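Bumblebee peptidoglycan recognition protein SA (Bombus, PDB 5XZ4) probably recognises bacterial peptidoglycan in insect innate immunity, preferring Dap-type over Lys-type peptidoglycan. Local coordinates at residues A[72-77]-A[82-87]; A[89-94]-A[98-103]; A[146-151]-A[167-172]. All blocks are in the same frame, centred on the assembly; numbering follows the deposited sequence.

Contact 1: A[72-77]-A[82-87]; sequences YSFLIG and VYEGRG
F74 and V82 meet across the antiparallel strands 74-76 and 82-84, on the face of the sheet that also bears I76 and E84. From CB outward F74 meets three residues of the other segment in turn. CB rests 3.6 Å from Y83 O, CD1 reaches V82 CG1 at 3.7 Å with the two side chains crossing at a slant, and CE2 and CZ at the far end of the ring lean on G87. Its first torsion (chi1 -63°, CG beside the backbone N) carries the ring toward G87, whose CA lies over one ring face, 3.9 Å from CZ. Glycine suits that spot because phi is positive and a CB would run into E84. V82 CG2 lies 3.9 Å from I76 CD1, the two side chains pointing the same way, and L127 of helix 118-134 packs against F74 and V82. On the reverse face L75 and Y83 meet through their CB atoms, and their backbones exchange the two bonds of a hydrogen-bonded pair. Beyond the strands S73 O takes two donors: G87 N at 2.9 Å, on a lone pair, and G85 N at 2.8 Å, from 44° above the carbonyl plane. R86 N points almost straight (177°) at Y72 O, which a CB on G85 would strike. Together this is a beta hairpin whose strand 82-84 forms one edge of the mixed sheet in the amidase-like fold of peptidoglycan recognition proteins.

Contact 2: A[89-94]-A[98-103]; sequences NREGAH and YNKKSV. With SO4 (sulfate ion), chain C; SO4 (sulfate ion), chain D.
A type I beta turn, Y98 to K101, leads into strand 102-107 and braces the preceding loop by two bonds that G92 and H94 give to N99; these loops probably border the peptidoglycan groove, as in relatives. G92 N bonds to N99 O (3.0 Å, 169°), and H94 N bonds to N99 OD1 at 3.0 Å. That same OD1 stands 3.6 Å above the centre of the H94 ring, amide and imidazole being nearly perpendicular (84°). H94 can lie under it because its CG sits between the backbone N and the carbonyl carbon (chi1 49°). A water is bonded to NE2 at the ring edge and to S102 O. Glycine suits G92, where a CB would collide with N99 and H94. Farther out, E91 OE1 and K100 NZ form a long salt bridge of 3.7 Å, while the lysine CD grazes E91 OE2. With an alanine in place of N99, the backbone N-H groups of H94 and T95 are likely to lose their shared acceptor, and the face of the imidazole its amide cover. N99 N and ND2 also hold the sulfate of chain C, probably from the crystallisation liquor, through O2 and O1. The turn thus offers N-H donors outward to an anion while its amide oxygen is spent inward on the backbone.

Contact 3: A[146-151]-A[167-172]; sequences AKQVTA and LEWVPT
Q148 OE1 is gripped by three donors: W169 NE1 across the contact and, from outside the two segments, G145 N and Q160 NE2. The indole bond is 2.9 Å from NE1 to OE1 and moderately bent (153°), the oxygen standing somewhat out of the ring plane and the donor tilted from the plane of the glutamine carbonyl. OE1 lies at the N-H edge of the indole, with the amide plane turned 50° from the ring. The other end of the amide works as a donor. NE2 bonds to V170 O at 3.0 Å, nearly straight (170°), in the plane of both the carbonyl and the amide. It also gives a proton to water 3, 3.0 Å from NE2, and the water donates in turn to P171 O. Glutamine suits the place because its chain, extended beyond CG (chi2 180°), carries an amide with both kinds of partner across to the tail. Tryptophan suits its own because it joins one N-H to a broad ring: P171 N lies over one face, offset toward the rim, and Q160 and I163 of helix 157-163 pack against it.

At the root of the glutamine, the chain turns about A146 O, which accepts from V149 N, T150 N and T150 OG1; the hydroxyl, 2.9 Å from that oxygen, comes from well above the carbonyl plane. The segment 167-172 is tied to the sheet as well, with V170 packing on I144 of strand 141-145. The partners of Q148 probably fix which way round its amide sits, since turned end for end it would set N-H against the indole N-H and oxygen against V170 O, so Q148 links the loop after strand 141-145 to the C-terminal tail.

Overall arrangement
The three contacts follow one another along the chain without overlap. Contacts 1 and 2, with centres about 12 Å apart, share the sheet, since strands 74-76 and 102-107 are neighbours in it, and they are tied directly: R86 NH1 probably bonds to E91 O at 2.9 Å, and S73 OG packs 3.3 Å from V103 CA. Contact 2 also reaches contact 3, centres about 15 Å apart, through Y98 OH resting 3.4 Å from V149 CG1. Contacts 1 and 3 do not touch, their nearest atoms being about 8 Å apart. Contact 2 thus bridges the buried hairpin and the surface contact at the C-terminal tail, and its loops probably border the peptidoglycan groove, as in relatives.

Contact 1: A[72-77]-A[82-87]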
loop_
_atom_site.group_PDB
_atom_site.type_symbol
_atom_site.label_atom_id
_atom_site.label_comp_id
_atom_site.label_asym_id
_atom_site.label_seq_id
_atom_site.Cartn_x
_atom_site.Cartn_y
_atom_site.Cartn_z
ATOM N N TYR A 72 -4.207 -3.772 3.586
ATOM C CA TYR A 72 -3.629 -2.695 2.733
ATOM C C TYR A 72 -4.633 -2.197 1.686
ATOM O O TYR A 72 -5.476 -2.955 1.210
ATOM C CB TYR A 72 -2.362 -3.178 2.004
ATOM C CG TYR A 72 -1.282 -3.655 2.965
ATOM C CD1 TYR A 72 -0.541 -2.733 3.711
ATOM C CD2 TYR A 72 -1.019 -5.041 3.184
ATOM C CE1 TYR A 72 0.416 -3.148 4.632
ATOM C CE2 TYR A 72 -0.048 -5.459 4.121
ATOM C CZ TYR A 72 0.680 -4.512 4.814
ATOM O OH TYR A 72 1.636 -4.846 5.750
ATOM N N SER A 73 -4.532 -0.899 1.326
ATOM C CA SER A 73 -5.293 -0.328 0.194
ATOM C C SER A 73 -4.815 -0.885 -1.150
ATOM O O SER A 73 -5.629 -1.233 -2.015
ATOM C CB SER A 73 -5.142 1.200 0.216
ATOM O OG SER A 73 -5.473 1.724 1.491
ATOM N N PHE A 74 -3.490 -0.902 -1.317
ATOM C CA PHE A 74 -2.830 -1.434 -2.512
ATOM C C PHE A 74 -1.529 -2.117 -2.109
ATOM O O PHE A 74 -0.934 -1.768 -1.078
ATOM C CB PHE A 74 -2.457 -0.275 -3.487
ATOM C CG PHE A 74 -3.643 0.490 -4.023
ATOM C CD1 PHE A 74 -4.311 0.063 -5.160
ATOM C CD2 PHE A 74 -4.092 1.654 -3.399
ATOM C CE1 PHE A 74 -5.416 0.758 -5.643
ATOM C CE2 PHE A 74 -5.193 2.360 -3.902
ATOM C CZ PHE A 74 -5.853 1.912 -5.013
ATOM N N LEU A 75 -1.099 -3.058 -2.958
ATOM C CA LEU A 75 0.255 -3.654 -2.849
ATOM C C LEU A 75 1.065 -3.294 -4.064
ATOM O O LEU A 75 0.490 -3.107 -5.180
ATOM C CB LEU A 75 0.230 -5.188 -2.709
ATOM C CG LEU A 75 -0.619 -5.782 -1.585
ATOM C CD1 LEU A 75 -0.646 -7.310 -1.738
ATOM C CD2 LEU A 75 -0.084 -5.406 -0.236
ATOM N N ILE A 76 2.376 -3.183 -3.885
ATOM C CA ILE A 76 3.309 -3.015 -5.022
ATOM C C ILE A 76 4.136 -4.301 -5.143
ATOM O O ILE A 76 4.829 -4.683 -4.199
ATOM C CB ILE A 76 4.269 -1.795 -4.852
ATOM C CG1 ILE A 76 3.512 -0.503 -4.468
ATOM C CG2 ILE A 76 5.155 -1.625 -6.108
ATOM C CD1 ILE A 76 2.587 0.018 -5.549
ATOM N N GLY A 77 4.051 -4.954 -6.301
ATOM C CA GLY A 77 4.861 -6.139 -6.573
ATOM C C GLY A 77 6.220 -5.843 -7.166
ATOM O O GLY A 77 6.415 -4.809 -7.834
ATOM N N VAL A 82 0.739 -2.774 -9.661
ATOM C CA VAL A 82 -0.070 -2.360 -8.516
ATOM C C VAL A 82 -1.246 -3.333 -8.381
ATOM O O VAL A 82 -1.973 -3.568 -9.353
ATOM C CB VAL A 82 -0.602 -0.909 -8.709
ATOM C CG1 VAL A 82 -1.474 -0.487 -7.523
ATOM C CG2 VAL A 82 0.546 0.079 -8.896
ATOM N N TYR A 83 -1.429 -3.856 -7.167
ATOM C CA TYR A 83 -2.510 -4.781 -6.845
ATOM C C TYR A 83 -3.528 -4.075 -5.932
ATOM O O TYR A 83 -3.159 -3.568 -4.867
ATOM C CB TYR A 83 -1.935 -6.050 -6.147
ATOM C CG TYR A 83 -1.089 -6.873 -7.082
ATOM C CD1 TYR A 83 0.217 -6.485 -7.404
ATOM C CD2 TYR A 83 -1.623 -8.007 -7.709
ATOM C CE1 TYR A 83 0.981 -7.195 -8.338
ATOM C CE2 TYR A 83 -0.880 -8.736 -8.631
ATOM C CZ TYR A 83 0.406 -8.334 -8.961
ATOM O OH TYR A 83 1.097 -9.069 -9.909
ATOM N N GLU A 84 -4.796 -4.069 -6.319
ATOM C CA GLU A 84 -5.849 -3.460 -5.503
ATOM C C GLU A 84 -6.207 -4.350 -4.329
ATOM O O GLU A 84 -6.548 -5.507 -4.537
ATOM C CB GLU A 84 -7.088 -3.190 -6.356
ATOM C CG GLU A 84 -8.196 -2.497 -5.591
ATOM C CD GLU A 84 -9.527 -2.538 -6.293
ATOM O OE1 GLU A 84 -9.863 -3.541 -6.963
ATOM O OE2 GLU A 84 -10.269 -1.545 -6.194
ATOM N N GLY A 85 -6.128 -3.795 -3.116
ATOM C CA GLY A 85 -6.597 -4.469 -1.907
ATOM C C GLY A 85 -7.951 -3.883 -1.551
ATOM O O GLY A 85 -8.906 -4.003 -2.319
ATOM N N ARG A 86 -7.977 -3.111 -0.454
ATOM C CA ARG A 86 -9.187 -2.367 -0.105
ATOM C C ARG A 86 -9.477 -1.198 -1.085
ATOM O O ARG A 86 -10.623 -0.724 -1.123
ATOM C CB ARG A 86 -9.109 -1.848 1.324
ATOM C CG ARG A 86 -9.145 -2.963 2.349
ATOM C CD ARG A 86 -8.943 -2.459 3.768
ATOM N NE ARG A 86 -8.929 -3.601 4.708
ATOM C CZ ARG A 86 -9.606 -3.675 5.855
ATOM N NH1 ARG A 86 -10.338 -2.662 6.337
ATOM N NH2 ARG A 86 -9.529 -4.813 6.557
ATOM N N GLY A 87 -8.460 -0.753 -1.835
ATOM C CA GLY A 87 -8.636 0.216 -2.910
ATOM C C GLY A 87 -8.661 1.659 -2.436
ATOM O O GLY A 87 -8.329 1.991 -1.311
HETATM O O HOH W 1 -8.106 1.299 1.294
#

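Contact 2: A[89-94]-A[98-103]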
loop_
_atom_site.group_PDB
_atom_site.type_symbol
_atom_site.label_atom_id
_atom_site.label_comp_id
_atom_site.label_asym_id
_atom_site.label_seq_id
_atom_site.Cartn_x
_atom_site.Cartn_y
_atom_site.Cartn_z
ATOM N N ASN A 89 -11.142 3.659 -1.803
ATOM C CA ASN A 89 -12.350 4.217 -1.185
ATOM C C ASN A 89 -12.744 3.672 0.186
ATOM O O ASN A 89 -13.748 4.104 0.761
ATOM C CB ASN A 89 -13.516 4.128 -2.170
ATOM C CG ASN A 89 -13.402 5.142 -3.301
ATOM O OD1 ASN A 89 -13.794 6.306 -3.157
ATOM N ND2 ASN A 89 -12.849 4.714 -4.418
ATOM N N ARG A 90 -11.982 2.704 0.694
ATOM C CA ARG A 90 -12.392 1.991 1.911
ATOM C C ARG A 90 -11.413 2.163 3.062
ATOM O O ARG A 90 -10.191 2.222 2.854
ATOM C CB ARG A 90 -12.633 0.501 1.598
ATOM C CG ARG A 90 -13.928 0.305 0.816
ATOM C CD ARG A 90 -14.074 -1.075 0.203
ATOM N NE ARG A 90 -15.408 -1.249 -0.400
ATOM C CZ ARG A 90 -15.731 -0.939 -1.657
ATOM N NH1 ARG A 90 -14.837 -0.419 -2.489
ATOM N NH2 ARG A 90 -16.964 -1.164 -2.091
ATOM N N GLU A 91 -11.954 2.215 4.286
ATOM C CA GLU A 91 -11.152 2.342 5.503
ATOM C C GLU A 91 -10.147 1.195 5.594
ATOM O O GLU A 91 -10.443 0.042 5.260
ATOM C CB GLU A 91 -12.050 2.397 6.741
ATOM C CG GLU A 91 -12.798 3.725 6.890
ATOM C CD GLU A 91 -13.684 3.793 8.124
ATOM O OE1 GLU A 91 -13.652 2.856 8.951
ATOM O OE2 GLU A 91 -14.409 4.813 8.285
ATOM N N GLY A 92 -8.946 1.525 6.020
ATOM C CA GLY A 92 -7.865 0.539 6.059
ATOM C C GLY A 92 -7.821 -0.329 7.306
ATOM O O GLY A 92 -8.536 -0.067 8.281
ATOM N N ALA A 93 -6.951 -1.348 7.241
ATOM C CA ALA A 93 -6.476 -2.023 8.468
ATOM C C ALA A 93 -4.972 -2.165 8.326
ATOM O O ALA A 93 -4.397 -3.269 8.331
ATOM C CB ALA A 93 -7.158 -3.381 8.688
ATOM N N HIS A 94 -4.315 -1.021 8.140
ATOM C CA HIS A 94 -2.877 -0.963 7.934
ATOM C C HIS A 94 -2.133 -0.018 8.912
ATOM O O HIS A 94 -0.959 -0.268 9.197
ATOM C CB HIS A 94 -2.537 -0.586 6.471
ATOM C CG HIS A 94 -3.284 0.604 5.942
ATOM N ND1 HIS A 94 -2.914 1.909 6.225
ATOM C CD2 HIS A 94 -4.378 0.679 5.140
ATOM C CE1 HIS A 94 -3.768 2.725 5.630
ATOM N NE2 HIS A 94 -4.669 2.019 4.967
ATOM N N TYR A 98 -4.761 6.226 11.444
ATOM C CA TYR A 98 -4.788 6.800 10.089
ATOM C C TYR A 98 -5.655 6.015 9.117
ATOM O O TYR A 98 -5.759 6.409 7.948
ATOM C CB TYR A 98 -3.371 6.927 9.512
ATOM C CG TYR A 98 -2.619 8.060 10.181
ATOM C CD1 TYR A 98 -2.089 7.909 11.482
ATOM C CD2 TYR A 98 -2.479 9.305 9.539
ATOM C CE1 TYR A 98 -1.443 8.974 12.128
ATOM C CE2 TYR A 98 -1.827 10.377 10.182
ATOM C CZ TYR A 98 -1.308 10.196 11.461
ATOM O OH TYR A 98 -0.655 11.245 12.112
ATOM N N ASN A 99 -6.307 4.947 9.573
ATOM C CA ASN A 99 -7.119 4.091 8.676
ATOM C C ASN A 99 -8.317 4.785 8.029
ATOM O O ASN A 99 -8.791 4.346 6.978
ATOM C CB ASN A 99 -7.559 2.809 9.398
ATOM C CG ASN A 99 -6.422 1.819 9.564
ATOM O OD1 ASN A 99 -5.643 1.575 8.637
ATOM N ND2 ASN A 99 -6.339 1.213 10.752
ATOM N N LYS A 100 -8.770 5.896 8.627
ATOM C CA LYS A 100 -9.898 6.666 8.086
ATOM C C LYS A 100 -9.477 7.906 7.280
ATOM O O LYS A 100 -10.343 8.654 6.769
ATOM C CB LYS A 100 -10.882 7.046 9.211
ATOM C CG LYS A 100 -11.419 5.867 10.003
ATOM C CD LYS A 100 -12.608 6.283 10.854
ATOM C CE LYS A 100 -12.577 5.674 12.244
ATOM N NZ LYS A 100 -12.605 4.195 12.280
ATOM N N LYS A 101 -8.176 8.139 7.156
ATOM C CA LYS A 101 -7.696 9.358 6.511
ATOM C C LYS A 101 -6.493 9.151 5.608
ATOM O O LYS A 101 -5.742 10.082 5.313
ATOM C CB LYS A 101 -7.507 10.502 7.532
ATOM C CG LYS A 101 -6.575 10.197 8.695
ATOM C CD LYS A 101 -6.385 11.423 9.581
ATOM C CE LYS A 101 -5.527 11.078 10.779
ATOM N NZ LYS A 101 -5.516 12.191 11.765
ATOM N N SER A 102 -6.326 7.918 5.126
ATOM C CA SER A 102 -5.194 7.585 4.284
ATOM C C SER A 102 -5.523 6.408 3.403
ATOM O O SER A 102 -6.510 5.711 3.650
ATOM C CB SER A 102 -3.992 7.230 5.157
ATOM O OG SER A 102 -4.144 5.931 5.753
ATOM N N VAL A 103 -4.692 6.229 2.390
ATOM C CA VAL A 103 -4.521 4.913 1.758
ATOM C C VAL A 103 -3.164 4.375 2.163
ATOM O O VAL A 103 -2.188 5.134 2.290
ATOM C CB VAL A 103 -4.726 4.927 0.226
ATOM C CG1 VAL A 103 -6.199 5.075 -0.117
ATOM C CG2 VAL A 103 -3.896 6.010 -0.413
HETATM S S SO4 C . -8.146 3.701 13.206
HETATM O O1 SO4 C . -8.496 2.399 12.582
HETATM O O2 SO4 C . -7.383 4.574 12.295
HETATM O O3 SO4 C . -9.364 4.419 13.653
HETATM O O4 SO4 C . -7.316 3.415 14.406
HETATM S S SO4 D . -18.964 -2.575 0.658
HETATM O O1 SO4 D . -19.183 -4.008 0.336
HETATM O O2 SO4 D . -19.167 -1.754 -0.554
HETATM O O3 SO4 D . -19.991 -2.127 1.621
HETATM O O4 SO4 D . -17.591 -2.353 1.199
HETATM O O HOH W 2 -7.163 3.025 3.857
#

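Contact 3: A[146-151]-A[167-172]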
loop_
_atom_site.group_PDB
_atom_site.type_symbol
_atom_site.label_atom_id
_atom_site.label_comp_id
_atom_site.label_asym_id
_atom_site.label_seq_id
_atom_site.Cartn_x
_atom_site.Cartn_y
_atom_site.Cartn_z
ATOM N N ALA A 146 5.073 4.380 7.604
ATOM C CA ALA A 146 4.317 3.954 8.802
ATOM C C ALA A 146 5.013 4.251 10.143
ATOM O O ALA A 146 4.362 4.706 11.105
ATOM C CB ALA A 146 3.979 2.469 8.707
ATOM N N LYS A 147 6.334 4.046 10.172
ATOM C CA LYS A 147 7.124 4.232 11.394
ATOM C C LYS A 147 7.083 5.669 11.939
ATOM O O LYS A 147 7.408 5.874 13.090
ATOM C CB LYS A 147 8.590 3.803 11.186
ATOM C CG LYS A 147 9.376 4.579 10.126
ATOM C CD LYS A 147 10.766 3.995 9.878
ATOM C CE LYS A 147 11.653 4.090 11.105
ATOM N NZ LYS A 147 12.933 3.340 10.990
ATOM N N GLN A 148 6.701 6.644 11.110
ATOM C CA GLN A 148 6.625 8.051 11.539
ATOM C C GLN A 148 5.422 8.317 12.434
ATOM O O GLN A 148 5.434 9.295 13.194
ATOM C CB GLN A 148 6.549 8.964 10.316
ATOM C CG GLN A 148 7.813 8.961 9.496
ATOM C CD GLN A 148 7.711 9.864 8.282
ATOM O OE1 GLN A 148 7.740 9.404 7.146
ATOM N NE2 GLN A 148 7.623 11.177 8.529
ATOM N N VAL A 149 4.390 7.457 12.350
ATOM C CA VAL A 149 3.126 7.656 13.085
ATOM C C VAL A 149 2.643 6.492 13.959
ATOM O O VAL A 149 1.643 6.638 14.661
ATOM C CB VAL A 149 1.970 8.110 12.164
ATOM C CG1 VAL A 149 2.264 9.498 11.612
ATOM C CG2 VAL A 149 1.681 7.090 11.061
ATOM N N THR A 150 3.308 5.342 13.854
ATOM C CA THR A 150 2.982 4.178 14.677
ATOM C C THR A 150 4.271 3.492 15.099
ATOM O O THR A 150 5.317 3.645 14.456
ATOM C CB THR A 150 2.131 3.140 13.896
ATOM O OG1 THR A 150 2.803 2.777 12.678
ATOM C CG2 THR A 150 0.728 3.650 13.596
ATOM N N ALA A 151 4.179 2.700 16.173
ATOM C CA ALA A 151 5.332 1.932 16.650
ATOM C C ALA A 151 5.501 0.687 15.799
ATOM O O ALA A 151 4.804 -0.323 16.004
ATOM C CB ALA A 151 5.185 1.575 18.128
ATOM N N LEU A 167 8.822 14.618 -3.498
ATOM C CA LEU A 167 8.458 15.919 -2.926
ATOM C C LEU A 167 7.267 15.825 -1.992
ATOM O O LEU A 167 7.117 16.641 -1.089
ATOM C CB LEU A 167 8.143 16.968 -4.017
ATOM C CG LEU A 167 9.286 17.475 -4.895
ATOM C CD1 LEU A 167 8.772 18.538 -5.866
ATOM C CD2 LEU A 167 10.425 18.024 -4.050
ATOM N N GLU A 168 6.413 14.824 -2.217
ATOM C CA GLU A 168 5.218 14.627 -1.392
ATOM C C GLU A 168 5.540 14.110 0.006
ATOM O O GLU A 168 4.689 14.185 0.895
ATOM C CB GLU A 168 4.208 13.688 -2.075
ATOM C CG GLU A 168 3.742 14.166 -3.451
ATOM C CD GLU A 168 4.586 13.650 -4.603
ATOM O OE1 GLU A 168 5.714 13.175 -4.418
ATOM O OE2 GLU A 168 4.125 13.738 -5.760
ATOM N N TRP A 169 6.736 13.546 0.186
ATOM C CA TRP A 169 7.133 13.040 1.525
ATOM C C TRP A 169 7.269 14.198 2.516
ATOM O O TRP A 169 7.847 15.227 2.172
ATOM C CB TRP A 169 8.439 12.235 1.452
ATOM C CG TRP A 169 8.853 11.754 2.828
ATOM C CD1 TRP A 169 8.287 10.725 3.545
ATOM C CD2 TRP A 169 9.828 12.364 3.687
ATOM N NE1 TRP A 169 8.888 10.645 4.787
ATOM C CE2 TRP A 169 9.836 11.629 4.897
ATOM C CE3 TRP A 169 10.728 13.432 3.531
ATOM C CZ2 TRP A 169 10.696 11.937 5.966
ATOM C CZ3 TRP A 169 11.587 13.748 4.606
ATOM C CH2 TRP A 169 11.571 12.991 5.800
ATOM N N VAL A 170 6.745 14.025 3.727
ATOM C CA VAL A 170 6.850 15.042 4.786
ATOM C C VAL A 170 7.546 14.476 6.035
ATOM O O VAL A 170 7.274 13.350 6.455
ATOM C CB VAL A 170 5.482 15.686 5.127
ATOM C CG1 VAL A 170 4.920 16.442 3.921
ATOM C CG2 VAL A 170 4.472 14.694 5.661
ATOM N N PRO A 171 8.456 15.252 6.626
ATOM C CA PRO A 171 9.122 14.814 7.858
ATOM C C PRO A 171 8.215 14.756 9.094
ATOM O O PRO A 171 8.518 13.996 10.027
ATOM C CB PRO A 171 10.238 15.851 8.038
ATOM C CG PRO A 171 9.801 17.040 7.259
ATOM C CD PRO A 171 9.013 16.516 6.101
ATOM N N THR A 172 7.131 15.538 9.112
ATOM C CA THR A 172 6.032 15.330 10.111
ATOM C C THR A 172 4.629 15.395 9.458
ATOM O O THR A 172 4.331 16.351 8.738
ATOM C CB THR A 172 6.081 16.258 11.374
ATOM O OG1 THR A 172 6.100 17.638 10.988
ATOM C CG2 THR A 172 7.267 15.945 12.294
HETATM O O HOH W 3 7.768 11.797 11.472
#